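Local coordinates for protein alpha-1,2-Mannosidase (PDB 1HCU) that probably trims alpha-1,2-linked mannose residues from high-mannose N-glycans, as a calcium-dependent glycosyl hydrolase of family 47, at residues Arg104-Gly107 / Gly108-Ala112; Tyr255-Pro259 / Val260-His264; Asn315-Leu318 / Gly319-Leu323; Lys327-Asp330 / Phe331-Leu335. All blocks are in the same frame, centred on the assembly; numbering follows the deposited sequence.

Interaction 1: residues Arg104-Gly107 / Gly108-Ala112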
ATOM      1  N   ARG A 104      -3.619  -7.999   2.934  1.00 13.44           N
ATOM      2  CA  ARG A 104      -3.109  -8.178   4.299  1.00 14.00           C
ATOM      3  C   ARG A 104      -2.814  -9.633   4.666  1.00 13.54           C
ATOM      4  O   ARG A 104      -1.667 -10.010   4.893  1.00 14.44           O
ATOM      5  CB  ARG A 104      -4.097  -7.614   5.328  1.00 14.07           C
ATOM      6  CG  ARG A 104      -4.214  -6.103   5.374  1.00 15.93           C
ATOM      7  CD  ARG A 104      -5.021  -5.688   6.595  1.00 18.51           C
ATOM      8  NE  ARG A 104      -5.152  -4.242   6.709  1.00 23.10           N
ATOM      9  CZ  ARG A 104      -5.711  -3.473   5.784  1.00 25.52           C
ATOM     10  NH1 ARG A 104      -6.191  -4.023   4.677  1.00 23.80           N
ATOM     11  NH2 ARG A 104      -5.792  -2.158   5.963  1.00 25.11           N
ATOM     12  N   TYR A 105      -3.858 -10.448   4.723  1.00 11.66           N
ATOM     13  CA  TYR A 105      -3.705 -11.842   5.113  1.00 13.33           C
ATOM     14  C   TYR A 105      -2.948 -12.715   4.115  1.00 13.21           C
ATOM     15  O   TYR A 105      -1.890 -13.256   4.428  1.00 12.49           O
ATOM     16  CB  TYR A 105      -5.086 -12.424   5.417  1.00 11.97           C
ATOM     17  CG  TYR A 105      -5.716 -11.805   6.650  1.00 14.58           C
ATOM     18  CD1 TYR A 105      -6.847 -10.993   6.559  1.00 14.02           C
ATOM     19  CD2 TYR A 105      -5.190 -12.062   7.921  1.00 16.57           C
ATOM     20  CE1 TYR A 105      -7.448 -10.459   7.713  1.00 15.50           C
ATOM     21  CE2 TYR A 105      -5.778 -11.538   9.073  1.00 16.72           C
ATOM     22  CZ  TYR A 105      -6.910 -10.742   8.966  1.00 15.24           C
ATOM     23  OH  TYR A 105      -7.520 -10.282  10.115  1.00 13.51           O
ATOM     24  N   LEU A 106      -3.489 -12.841   2.914  1.00 13.24           N
ATOM     25  CA  LEU A 106      -2.849 -13.631   1.890  1.00 15.51           C
ATOM     26  C   LEU A 106      -1.430 -13.086   1.641  1.00 14.36           C
ATOM     27  O   LEU A 106      -0.453 -13.839   1.618  1.00 14.31           O
ATOM     28  CB  LEU A 106      -3.703 -13.581   0.620  1.00 18.04           C
ATOM     29  CG  LEU A 106      -3.379 -14.622  -0.439  1.00 23.06           C
ATOM     30  CD1 LEU A 106      -3.418 -15.998   0.213  1.00 25.37           C
ATOM     31  CD2 LEU A 106      -4.371 -14.534  -1.603  1.00 23.22           C
ATOM     32  N   GLY A 107      -1.316 -11.771   1.479  1.00 14.54           N
ATOM     33  CA  GLY A 107      -0.007 -11.169   1.257  1.00 11.96           C
ATOM     34  C   GLY A 107       0.941 -11.403   2.419  1.00 10.05           C
ATOM     35  O   GLY A 107       2.091 -11.799   2.230  1.00  9.57           O
ATOM     36  N   GLY A 108       0.451 -11.166   3.633  1.00 10.22           N
ATOM     37  CA  GLY A 108       1.273 -11.352   4.818  1.00 11.26           C
ATOM     38  C   GLY A 108       1.775 -12.772   5.008  1.00 11.28           C
ATOM     39  O   GLY A 108       2.928 -12.976   5.386  1.00 12.28           O
ATOM     40  N   LEU A 109       0.910 -13.753   4.747  1.00 12.14           N
ATOM     41  CA  LEU A 109       1.259 -15.168   4.897  1.00 12.93           C
ATOM     42  C   LEU A 109       2.267 -15.587   3.835  1.00 12.28           C
ATOM     43  O   LEU A 109       3.220 -16.304   4.124  1.00 13.44           O
ATOM     44  CB  LEU A 109      -0.000 -16.045   4.793  1.00 12.64           C
ATOM     45  CG  LEU A 109      -1.049 -15.929   5.912  1.00 15.44           C
ATOM     46  CD1 LEU A 109      -2.394 -16.523   5.455  1.00 13.48           C
ATOM     47  CD2 LEU A 109      -0.535 -16.638   7.163  1.00 13.28           C
ATOM     48  N   LEU A 110       2.052 -15.133   2.605  1.00 13.16           N
ATOM     49  CA  LEU A 110       2.945 -15.472   1.502  1.00 14.57           C
ATOM     50  C   LEU A 110       4.324 -14.814   1.605  1.00 13.68           C
ATOM     51  O   LEU A 110       5.336 -15.448   1.297  1.00 14.32           O
ATOM     52  CB  LEU A 110       2.288 -15.110   0.163  1.00 18.49           C
ATOM     53  CG  LEU A 110       1.587 -16.218  -0.641  1.00 21.67           C
ATOM     54  CD1 LEU A 110       0.678 -17.058   0.233  1.00 24.61           C
ATOM     55  CD2 LEU A 110       0.794 -15.569  -1.760  1.00 23.61           C
ATOM     56  N   SER A 111       4.382 -13.559   2.040  1.00 11.53           N
ATOM     57  CA  SER A 111       5.675 -12.891   2.160  1.00 11.80           C
ATOM     58  C   SER A 111       6.475 -13.554   3.280  1.00 12.77           C
ATOM     59  O   SER A 111       7.674 -13.806   3.137  1.00 12.19           O
ATOM     60  CB  SER A 111       5.499 -11.389   2.433  1.00 11.30           C
ATOM     61  OG  SER A 111       4.823 -11.152   3.654  1.00 12.33           O
ATOM     62  N   ALA A 112       5.806 -13.853   4.392  1.00 12.87           N
ATOM     63  CA  ALA A 112       6.467 -14.512   5.510  1.00 12.30           C
ATOM     64  C   ALA A 112       6.968 -15.877   5.041  1.00 12.78           C
ATOM     65  O   ALA A 112       8.080 -16.291   5.370  1.00 14.73           O
ATOM     66  CB  ALA A 112       5.497 -14.683   6.670  1.00 11.76           C
TER
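L106 and L110 meet one helical turn apart, CD1 of L106 lying 4.2 Å from CD1 of L110, a loose apolar touch on the side of helix 98-117 that faces A137 of helix 127-144. The backbone runs through the same turn. L110 N donates to L106 O (3.0 Å), and L109 N donates to Y105 O, an oxygen against which CG of L109 also rests at 3.2 Å. The helix widens into a pi-type turn at 104-106, and G108 N reaches R104 O (2.7 Å) from above the carbonyl plane, 39° out of it. G108 suits this place because, with no CB, it leaves room for that oxygen to come close to its N. S111 sits one turn after G107, whose O accepts S111 N at 2.9 Å. With chi1 at 62°, the serine hydroxyl turns back over the helix, near the carbonyls of G107 and G108, and is also hydrogen-bonded to D63. In the next shell, Y105 OH bonds to R51 O. R104 sends its guanidinium away from the turn, NE bonding to S451 OG, while NH1 forms a salt bridge that places the arginine beside E100, the predicted proton donor.

Interaction 2: residues Tyr255-Pro259 / Val260-His264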
ATOM      1  N   TYR A 255       5.261  -7.111 -13.882  1.00  9.38           N
ATOM      2  CA  TYR A 255       6.349  -7.180 -14.856  1.00 10.44           C
ATOM      3  C   TYR A 255       7.647  -7.569 -14.163  1.00 11.21           C
ATOM      4  O   TYR A 255       8.516  -8.198 -14.767  1.00 11.68           O
ATOM      5  CB  TYR A 255       6.527  -5.835 -15.561  1.00  9.42           C
ATOM      6  CG  TYR A 255       7.644  -5.811 -16.582  1.00  9.76           C
ATOM      7  CD1 TYR A 255       7.555  -6.534 -17.776  1.00  9.41           C
ATOM      8  CD2 TYR A 255       8.778  -5.033 -16.370  1.00 10.64           C
ATOM      9  CE1 TYR A 255       8.573  -6.473 -18.737  1.00  7.23           C
ATOM     10  CE2 TYR A 255       9.796  -4.964 -17.318  1.00 11.41           C
ATOM     11  CZ  TYR A 255       9.690  -5.679 -18.494  1.00 11.53           C
ATOM     12  OH  TYR A 255      10.714  -5.579 -19.417  1.00 16.05           O
ATOM     13  N   LEU A 256       7.781  -7.175 -12.898  1.00 11.03           N
ATOM     14  CA  LEU A 256       8.970  -7.506 -12.122  1.00 10.50           C
ATOM     15  C   LEU A 256       8.846  -8.987 -11.750  1.00 11.02           C
ATOM     16  O   LEU A 256       9.826  -9.738 -11.803  1.00  8.54           O
ATOM     17  CB  LEU A 256       9.033  -6.657 -10.843  1.00 11.08           C
ATOM     18  CG  LEU A 256      10.383  -6.449 -10.137  1.00 14.93           C
ATOM     19  CD1 LEU A 256      10.162  -5.993  -8.686  1.00 12.22           C
ATOM     20  CD2 LEU A 256      11.189  -7.724 -10.150  1.00 16.11           C
ATOM     21  N   TYR A 257       7.632  -9.400 -11.382  1.00  8.92           N
ATOM     22  CA  TYR A 257       7.386 -10.782 -10.989  1.00  9.17           C
ATOM     23  C   TYR A 257       7.728 -11.759 -12.117  1.00  8.10           C
ATOM     24  O   TYR A 257       8.193 -12.862 -11.865  1.00  8.05           O
ATOM     25  CB  TYR A 257       5.927 -10.968 -10.535  1.00  8.85           C
ATOM     26  CG  TYR A 257       5.668 -12.336  -9.936  1.00 11.34           C
ATOM     27  CD1 TYR A 257       5.038 -13.341 -10.677  1.00 12.14           C
ATOM     28  CD2 TYR A 257       6.123 -12.652  -8.652  1.00 10.83           C
ATOM     29  CE1 TYR A 257       4.872 -14.635 -10.150  1.00 15.07           C
ATOM     30  CE2 TYR A 257       5.963 -13.936  -8.121  1.00 13.37           C
ATOM     31  CZ  TYR A 257       5.340 -14.921  -8.872  1.00 13.71           C
ATOM     32  OH  TYR A 257       5.199 -16.180  -8.342  1.00 14.46           O
ATOM     33  N   ASP A 258       7.496 -11.346 -13.359  1.00 11.16           N
ATOM     34  CA  ASP A 258       7.811 -12.162 -14.536  1.00 12.15           C
ATOM     35  C   ASP A 258       7.670 -11.283 -15.787  1.00 12.01           C
ATOM     36  O   ASP A 258       6.580 -11.129 -16.330  1.00 11.78           O
ATOM     37  CB  ASP A 258       6.881 -13.382 -14.628  1.00 13.95           C
ATOM     38  CG  ASP A 258       7.240 -14.308 -15.787  1.00 17.35           C
ATOM     39  OD1 ASP A 258       6.702 -15.430 -15.852  1.00 19.58           O
ATOM     40  OD2 ASP A 258       8.061 -13.912 -16.638  1.00 19.13           O
ATOM     41  N   PRO A 259       8.789 -10.715 -16.264  1.00 12.33           N
ATOM     42  CA  PRO A 259       8.839  -9.838 -17.443  1.00 13.15           C
ATOM     43  C   PRO A 259       8.252 -10.435 -18.720  1.00 14.47           C
ATOM     44  O   PRO A 259       7.771  -9.701 -19.581  1.00 14.86           O
ATOM     45  CB  PRO A 259      10.335  -9.545 -17.619  1.00 11.11           C
ATOM     46  CG  PRO A 259      10.949  -9.871 -16.291  1.00 14.08           C
ATOM     47  CD  PRO A 259      10.148 -11.035 -15.785  1.00 12.79           C
ATOM     48  N   VAL A 260       8.320 -11.754 -18.860  1.00 14.12           N
ATOM     49  CA  VAL A 260       7.794 -12.393 -20.054  1.00 15.20           C
ATOM     50  C   VAL A 260       6.284 -12.562 -19.988  1.00 16.35           C
ATOM     51  O   VAL A 260       5.556 -12.020 -20.823  1.00 17.22           O
ATOM     52  CB  VAL A 260       8.442 -13.778 -20.293  1.00 16.74           C
ATOM     53  CG1 VAL A 260       7.800 -14.462 -21.512  1.00 15.01           C
ATOM     54  CG2 VAL A 260       9.946 -13.612 -20.519  1.00 18.03           C
ATOM     55  N   ALA A 261       5.811 -13.297 -18.988  1.00 15.74           N
ATOM     56  CA  ALA A 261       4.380 -13.542 -18.850  1.00 15.27           C
ATOM     57  C   ALA A 261       3.534 -12.280 -18.762  1.00 14.99           C
ATOM     58  O   ALA A 261       2.420 -12.247 -19.287  1.00 13.47           O
ATOM     59  CB  ALA A 261       4.113 -14.413 -17.637  1.00 15.12           C
ATOM     60  N   PHE A 262       4.058 -11.239 -18.116  1.00 14.50           N
ATOM     61  CA  PHE A 262       3.285 -10.012 -17.951  1.00 14.59           C
ATOM     62  C   PHE A 262       3.832  -8.776 -18.655  1.00 13.96           C
ATOM     63  O   PHE A 262       3.651  -7.654 -18.185  1.00 13.11           O
ATOM     64  CB  PHE A 262       3.089  -9.731 -16.455  1.00 16.30           C
ATOM     65  CG  PHE A 262       2.590 -10.924 -15.677  1.00 16.98           C
ATOM     66  CD1 PHE A 262       3.489 -11.822 -15.105  1.00 18.89           C
ATOM     67  CD2 PHE A 262       1.226 -11.177 -15.555  1.00 17.01           C
ATOM     68  CE1 PHE A 262       3.034 -12.956 -14.426  1.00 18.44           C
ATOM     69  CE2 PHE A 262       0.764 -12.308 -14.880  1.00 15.52           C
ATOM     70  CZ  PHE A 262       1.667 -13.196 -14.316  1.00 16.18           C
ATOM     71  N   ALA A 263       4.489  -8.990 -19.792  1.00 15.29           N
ATOM     72  CA  ALA A 263       5.046  -7.901 -20.591  1.00 14.94           C
ATOM     73  C   ALA A 263       3.929  -6.967 -21.053  1.00 15.27           C
ATOM     74  O   ALA A 263       4.135  -5.763 -21.212  1.00 14.34           O
ATOM     75  CB  ALA A 263       5.783  -8.465 -21.805  1.00 14.78           C
ATOM     76  N   HIS A 264       2.743  -7.527 -21.266  1.00 15.34           N
ATOM     77  CA  HIS A 264       1.613  -6.724 -21.713  1.00 16.28           C
ATOM     78  C   HIS A 264       1.151  -5.790 -20.596  1.00 14.04           C
ATOM     79  O   HIS A 264       0.668  -4.692 -20.860  1.00 11.40           O
ATOM     80  CB  HIS A 264       0.446  -7.612 -22.159  1.00 16.35           C
ATOM     81  CG  HIS A 264      -0.645  -6.853 -22.846  1.00 19.38           C
ATOM     82  ND1 HIS A 264      -1.962  -6.909 -22.442  1.00 21.86           N
ATOM     83  CD2 HIS A 264      -0.608  -6.002 -23.896  1.00 19.83           C
ATOM     84  CE1 HIS A 264      -2.691  -6.121 -23.214  1.00 20.74           C
ATOM     85  NE2 HIS A 264      -1.893  -5.559 -24.103  1.00 23.15           N
TER
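D258 OD2 accepts two successive backbone N-H groups, from V260 N at 3.1 Å and, weakly, from A261 N at 3.3 Å. The first donor approaches from above the carboxylate, 36° out of its plane. CG of D258 stands anti to the backbone N (chi1 -176°), which carries the carboxylate over the start of the following turn; its other oxygen, OD1, forms a salt bridge with R493. An aspartate suits this place because its short side chain can reach N-H groups two and three residues ahead. The main chain adds a further tie: F262 N donates to D258 O at 3.1 Å, nearly in line with the carbonyl bond.

The buried F262 ring packs its edge against D258. CB of D258 lies in the plane of the phenylalanine ring, 3.8 Å from its CD1 atom, while CE1 of F262 stands 4.3 Å from CD1 of Y257, at the edge of the tyrosine ring. Both aromatic side chains pack on T186 of helix 182-192, and Y257 OH is bonded to D190. P259, with no N-H to donate, suits the exit from the preceding helix, and its O lies 3.2 Å from CB of A263. The bond from V260 N to D258 OD2 makes an Asx turn, followed by a type I beta turn from V260 to A263 with F262 as N-cap residue, in the loop linking helices 245-257 and 263-280.

Interaction 3: residues Asn315-Leu318 / Gly319-Leu323; sequences NFIL and GGILL
L318 and L322 make the closest side-chain contact in this buried turn of helix 312-323, with CD1 of L318 3.7 Å from CD1 of L322. Their branches cross at a slant. CG of L318 stands anti to the backbone N (chi1 177°), sending CD1 toward L322. I317 and I321 form a second, looser apolar pair on a neighbouring side, CG2 of the first being 4.2 Å from CD1 of the second. Both isoleucines pack on V404 of helix 393-405, L318 touches Y400 there, and L322 meets L256 of helix 245-257. Branched aliphatic residues suit I317, L318 and I321, which are buried against neighbouring helices.

Hydrogen bonding is that of a regular alpha-helix. G319 N donates to N315 O, G320 N to F316 O and I321 N to I317 O, each at 2.9 Å, and L322 N completes the series with an almost straight bond to L318 O (3.0 Å, 172° at the hydrogen). The same L318 O also takes a weak bond from I321 N.

Aromatic packing occupies yet another side, where the F316 ring meets those of W240 and F331. G320, lacking a side chain, lets Y328 and I329 touch its CA directly. The N-H groups of 319-322 are thus paired inside the helix, and the side chains of I317, L318 and I321 meet neighbouring helices as hydrocarbon.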
ATOM      1  N   ASN A 315       6.347   4.270  -7.206  1.00  9.38           N
ATOM      2  CA  ASN A 315       5.941   3.447  -8.336  1.00 10.32           C
ATOM      3  C   ASN A 315       6.627   3.863  -9.638  1.00 10.66           C
ATOM      4  O   ASN A 315       7.104   3.002 -10.381  1.00 11.46           O
ATOM      5  CB  ASN A 315       4.421   3.466  -8.514  1.00 10.04           C
ATOM      6  CG  ASN A 315       3.925   2.273  -9.301  1.00 10.12           C
ATOM      7  OD1 ASN A 315       4.187   1.126  -8.929  1.00 12.05           O
ATOM      8  ND2 ASN A 315       3.212   2.526 -10.386  1.00  8.90           N
ATOM      9  N   PHE A 316       6.676   5.169  -9.916  1.00  8.45           N
ATOM     10  CA  PHE A 316       7.335   5.658 -11.127  1.00  9.88           C
ATOM     11  C   PHE A 316       8.816   5.302 -11.092  1.00  9.16           C
ATOM     12  O   PHE A 316       9.407   4.952 -12.118  1.00  9.24           O
ATOM     13  CB  PHE A 316       7.177   7.180 -11.272  1.00 10.49           C
ATOM     14  CG  PHE A 316       5.944   7.589 -12.031  1.00 11.45           C
ATOM     15  CD1 PHE A 316       4.701   7.635 -11.405  1.00 10.03           C
ATOM     16  CD2 PHE A 316       6.022   7.874 -13.390  1.00 11.43           C
ATOM     17  CE1 PHE A 316       3.556   7.959 -12.122  1.00 11.50           C
ATOM     18  CE2 PHE A 316       4.877   8.202 -14.123  1.00 10.89           C
ATOM     19  CZ  PHE A 316       3.640   8.243 -13.485  1.00 12.42           C
ATOM     20  N   ILE A 317       9.402   5.400  -9.901  1.00  9.05           N
ATOM     21  CA  ILE A 317      10.803   5.065  -9.697  1.00  7.80           C
ATOM     22  C   ILE A 317      10.984   3.588 -10.008  1.00  9.22           C
ATOM     23  O   ILE A 317      11.879   3.224 -10.782  1.00 10.04           O
ATOM     24  CB  ILE A 317      11.252   5.358  -8.236  1.00  7.43           C
ATOM     25  CG1 ILE A 317      11.394   6.868  -8.038  1.00  6.25           C
ATOM     26  CG2 ILE A 317      12.570   4.659  -7.930  1.00  8.57           C
ATOM     27  CD1 ILE A 317      11.544   7.292  -6.601  1.00  2.87           C
ATOM     28  N   LEU A 318      10.130   2.740  -9.431  1.00  7.49           N
ATOM     29  CA  LEU A 318      10.225   1.304  -9.686  1.00  8.28           C
ATOM     30  C   LEU A 318      10.189   1.024 -11.181  1.00 10.15           C
ATOM     31  O   LEU A 318      11.007   0.258 -11.701  1.00 12.65           O
ATOM     32  CB  LEU A 318       9.088   0.552  -9.011  1.00  7.60           C
ATOM     33  CG  LEU A 318       9.059  -0.954  -9.283  1.00  8.00           C
ATOM     34  CD1 LEU A 318      10.421  -1.586  -8.978  1.00  7.87           C
ATOM     35  CD2 LEU A 318       7.981  -1.584  -8.431  1.00  6.92           C
ATOM     36  N   GLY A 319       9.234   1.654 -11.865  1.00 10.70           N
ATOM     37  CA  GLY A 319       9.097   1.491 -13.302  1.00 11.32           C
ATOM     38  C   GLY A 319      10.338   1.948 -14.047  1.00 10.67           C
ATOM     39  O   GLY A 319      10.734   1.330 -15.024  1.00 10.84           O
ATOM     40  N   GLY A 320      10.951   3.032 -13.579  1.00 12.54           N
ATOM     41  CA  GLY A 320      12.157   3.544 -14.211  1.00 13.28           C
ATOM     42  C   GLY A 320      13.325   2.582 -14.064  1.00 12.88           C
ATOM     43  O   GLY A 320      14.175   2.479 -14.948  1.00 13.21           O
ATOM     44  N   ILE A 321      13.374   1.877 -12.938  1.00 13.38           N
ATOM     45  CA  ILE A 321      14.433   0.904 -12.693  1.00 12.34           C
ATOM     46  C   ILE A 321      14.243  -0.281 -13.639  1.00 12.96           C
ATOM     47  O   ILE A 321      15.123  -0.593 -14.432  1.00 13.55           O
ATOM     48  CB  ILE A 321      14.391   0.384 -11.237  1.00 10.84           C
ATOM     49  CG1 ILE A 321      14.723   1.517 -10.274  1.00 11.24           C
ATOM     50  CG2 ILE A 321      15.392  -0.749 -11.044  1.00  9.98           C
ATOM     51  CD1 ILE A 321      14.587   1.122  -8.837  1.00  6.90           C
ATOM     52  N   LEU A 322      13.081  -0.924 -13.553  1.00 13.82           N
ATOM     53  CA  LEU A 322      12.765  -2.077 -14.392  1.00 14.45           C
ATOM     54  C   LEU A 322      12.829  -1.797 -15.888  1.00 16.14           C
ATOM     55  O   LEU A 322      13.084  -2.703 -16.675  1.00 18.46           O
ATOM     56  CB  LEU A 322      11.375  -2.615 -14.051  1.00 13.10           C
ATOM     57  CG  LEU A 322      11.183  -3.588 -12.882  1.00 15.85           C
ATOM     58  CD1 LEU A 322      12.119  -3.266 -11.745  1.00 15.71           C
ATOM     59  CD2 LEU A 322       9.727  -3.521 -12.423  1.00 12.71           C
ATOM     60  N   LEU A 323      12.598  -0.555 -16.294  1.00 15.67           N
ATOM     61  CA  LEU A 323      12.623  -0.237 -17.721  1.00 15.74           C
ATOM     62  C   LEU A 323      13.837   0.554 -18.179  1.00 16.50           C
ATOM     63  O   LEU A 323      13.937   0.893 -19.353  1.00 15.86           O
ATOM     64  CB  LEU A 323      11.360   0.530 -18.108  1.00 13.51           C
ATOM     65  CG  LEU A 323      10.068  -0.256 -17.923  1.00 14.98           C
ATOM     66  CD1 LEU A 323       8.886   0.657 -18.125  1.00 11.82           C
ATOM     67  CD2 LEU A 323      10.046  -1.432 -18.901  1.00 13.64           C
TER

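Interaction 4: residues Lys327-Asp330 / Phe331-Leu335; sequences KYID and FGIKL
I329 and I333 sit one turn apart on helix 326-344, one of the helices of the alpha/alpha barrel characteristic of family 47. Their side chains touch only loosely, CG2 of I329 lying 4.2 Å from CG1 of I333, and both reach V404 of helix 393-405. The closer packing is against the backbone: CG1 of I333 stands beside its own N (chi1 -68°), which places it 3.2 Å from I329 O. That oxygen accepts I333 N at 2.9 Å, nearly in line with the carbonyl bond. G332 N bonds to Y328 O; with hydrogen alone as its side chain, G332 avoids crowding this oxygen. The buried Y328 ring turns into the fold, where it packs edge-to-face on W269 and its OH bonds to D274.

The opposite character belongs to K327 and D330, whose charged ends suit an exposed helix surface. K334, only partly exposed, is tied to D330 through the main chain, K334 N donating to D330 O at 3.1 Å. Bends at chi2 and chi4 lead its amine away to T291. F331, also partly exposed, packs on I277 and L293. On the K327 side, the lysine chain folds over its neighbour, with CG of K327 3.7 Å above the centre of the Y328 ring.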
ATOM      1  N   LYS A 327      13.438   9.023 -17.323  1.00 15.31           N
ATOM      2  CA  LYS A 327      12.266   9.883 -17.271  1.00 16.06           C
ATOM      3  C   LYS A 327      11.331   9.503 -16.110  1.00 14.99           C
ATOM      4  O   LYS A 327      10.869  10.375 -15.372  1.00 11.75           O
ATOM      5  CB  LYS A 327      11.496   9.811 -18.596  1.00 18.93           C
ATOM      6  CG  LYS A 327      10.885   8.439 -18.847  1.00 24.81           C
ATOM      7  CD  LYS A 327       9.994   8.363 -20.092  1.00 28.96           C
ATOM      8  CE  LYS A 327      10.790   8.203 -21.388  1.00 31.22           C
ATOM      9  NZ  LYS A 327       9.897   7.787 -22.524  1.00 30.03           N
ATOM     10  N   TYR A 328      11.053   8.206 -15.960  1.00 12.34           N
ATOM     11  CA  TYR A 328      10.167   7.735 -14.899  1.00 12.71           C
ATOM     12  C   TYR A 328      10.821   7.928 -13.534  1.00 13.40           C
ATOM     13  O   TYR A 328      10.147   8.239 -12.549  1.00 14.02           O
ATOM     14  CB  TYR A 328       9.797   6.260 -15.123  1.00 11.27           C
ATOM     15  CG  TYR A 328       9.055   6.025 -16.425  1.00 10.88           C
ATOM     16  CD1 TYR A 328       9.354   4.930 -17.237  1.00 10.44           C
ATOM     17  CD2 TYR A 328       8.084   6.929 -16.870  1.00 11.43           C
ATOM     18  CE1 TYR A 328       8.711   4.744 -18.471  1.00 11.53           C
ATOM     19  CE2 TYR A 328       7.439   6.755 -18.093  1.00 11.00           C
ATOM     20  CZ  TYR A 328       7.758   5.662 -18.889  1.00 12.26           C
ATOM     21  OH  TYR A 328       7.129   5.501 -20.108  1.00 15.71           O
ATOM     22  N   ILE A 329      12.135   7.758 -13.475  1.00 10.91           N
ATOM     23  CA  ILE A 329      12.834   7.958 -12.223  1.00 11.96           C
ATOM     24  C   ILE A 329      12.781   9.443 -11.843  1.00 12.23           C
ATOM     25  O   ILE A 329      12.428   9.783 -10.712  1.00 13.28           O
ATOM     26  CB  ILE A 329      14.306   7.488 -12.313  1.00 13.07           C
ATOM     27  CG1 ILE A 329      14.344   5.968 -12.571  1.00 12.86           C
ATOM     28  CG2 ILE A 329      15.043   7.857 -11.031  1.00  8.40           C
ATOM     29  CD1 ILE A 329      15.744   5.382 -12.719  1.00 11.13           C
ATOM     30  N   ASP A 330      13.104  10.330 -12.783  1.00 11.85           N
ATOM     31  CA  ASP A 330      13.062  11.767 -12.509  1.00 12.37           C
ATOM     32  C   ASP A 330      11.684  12.209 -12.036  1.00 11.62           C
ATOM     33  O   ASP A 330      11.562  12.976 -11.073  1.00 10.64           O
ATOM     34  CB  ASP A 330      13.415  12.595 -13.751  1.00 13.48           C
ATOM     35  CG  ASP A 330      14.833  12.382 -14.220  1.00 16.03           C
ATOM     36  OD1 ASP A 330      15.669  11.910 -13.419  1.00 15.86           O
ATOM     37  OD2 ASP A 330      15.110  12.703 -15.397  1.00 18.98           O
ATOM     38  N   PHE A 331      10.648  11.745 -12.732  1.00  9.72           N
ATOM     39  CA  PHE A 331       9.285  12.113 -12.375  1.00  8.71           C
ATOM     40  C   PHE A 331       8.943  11.580 -10.986  1.00  8.72           C
ATOM     41  O   PHE A 331       8.334  12.281 -10.186  1.00  9.35           O
ATOM     42  CB  PHE A 331       8.292  11.591 -13.426  1.00  7.89           C
ATOM     43  CG  PHE A 331       6.892  12.095 -13.229  1.00  7.40           C
ATOM     44  CD1 PHE A 331       5.914  11.273 -12.691  1.00  7.79           C
ATOM     45  CD2 PHE A 331       6.567  13.412 -13.530  1.00  6.81           C
ATOM     46  CE1 PHE A 331       4.630  11.754 -12.450  1.00  8.34           C
ATOM     47  CE2 PHE A 331       5.281  13.907 -13.293  1.00  7.14           C
ATOM     48  CZ  PHE A 331       4.312  13.078 -12.752  1.00  7.61           C
ATOM     49  N   GLY A 332       9.360  10.351 -10.694  1.00 10.04           N
ATOM     50  CA  GLY A 332       9.099   9.779  -9.384  1.00 11.58           C
ATOM     51  C   GLY A 332       9.792  10.552  -8.267  1.00 13.21           C
ATOM     52  O   GLY A 332       9.218  10.755  -7.197  1.00 12.03           O
ATOM     53  N   ILE A 333      11.031  10.979  -8.513  1.00 14.42           N
ATOM     54  CA  ILE A 333      11.797  11.747  -7.528  1.00 15.33           C
ATOM     55  C   ILE A 333      11.081  13.065  -7.218  1.00 15.73           C
ATOM     56  O   ILE A 333      11.008  13.496  -6.065  1.00 15.81           O
ATOM     57  CB  ILE A 333      13.227  12.076  -8.052  1.00 16.67           C
ATOM     58  CG1 ILE A 333      14.060  10.794  -8.152  1.00 18.79           C
ATOM     59  CG2 ILE A 333      13.921  13.062  -7.128  1.00 13.80           C
ATOM     60  CD1 ILE A 333      14.180  10.040  -6.842  1.00 22.75           C
ATOM     61  N   LYS A 334      10.549  13.694  -8.258  1.00 15.56           N
ATOM     62  CA  LYS A 334       9.836  14.957  -8.120  1.00 16.18           C
ATOM     63  C   LYS A 334       8.574  14.735  -7.292  1.00 15.63           C
ATOM     64  O   LYS A 334       8.209  15.558  -6.454  1.00 16.28           O
ATOM     65  CB  LYS A 334       9.478  15.507  -9.511  1.00 18.56           C
ATOM     66  CG  LYS A 334       8.633  16.775  -9.509  1.00 23.86           C
ATOM     67  CD  LYS A 334       9.301  17.876  -8.696  1.00 28.63           C
ATOM     68  CE  LYS A 334       8.378  19.060  -8.471  1.00 29.37           C
ATOM     69  NZ  LYS A 334       8.280  19.966  -9.649  1.00 35.33           N
ATOM     70  N   LEU A 335       7.925  13.602  -7.520  1.00 14.81           N
ATOM     71  CA  LEU A 335       6.700  13.263  -6.812  1.00 13.86           C
ATOM     72  C   LEU A 335       6.973  13.024  -5.329  1.00 14.28           C
ATOM     73  O   LEU A 335       6.269  13.544  -4.463  1.00 17.23           O
ATOM     74  CB  LEU A 335       6.078  12.016  -7.438  1.00 13.32           C
ATOM     75  CG  LEU A 335       4.681  12.101  -8.060  1.00 14.60           C
ATOM     76  CD1 LEU A 335       4.493  13.403  -8.829  1.00 13.04           C
ATOM     77  CD2 LEU A 335       4.488  10.890  -8.970  1.00  9.28           C
TER

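Overall arrangement
Interactions 1 and 3 are the buried turns, while interactions 2 and 4 each have a solvent side. Three are single-helix turns built on main-chain bonds; interaction 2 instead joins two helices, and its turn is braced by a carboxylate. Interactions 3 and 4 touch, with centres about 9 Å apart, because the consecutive helices 312-323 and 326-344 pack directly on each other. Interaction 2 also touches interaction 3. Interaction 1 stands apart, its centre about 30 Å from that of interaction 4, across the chain's centre. R104 ties 104-112 to the predicted active site, beside otherwise largely apolar leucine packing, whereas hydrocarbon dominates 315-323 and surface charges appear in 327-335.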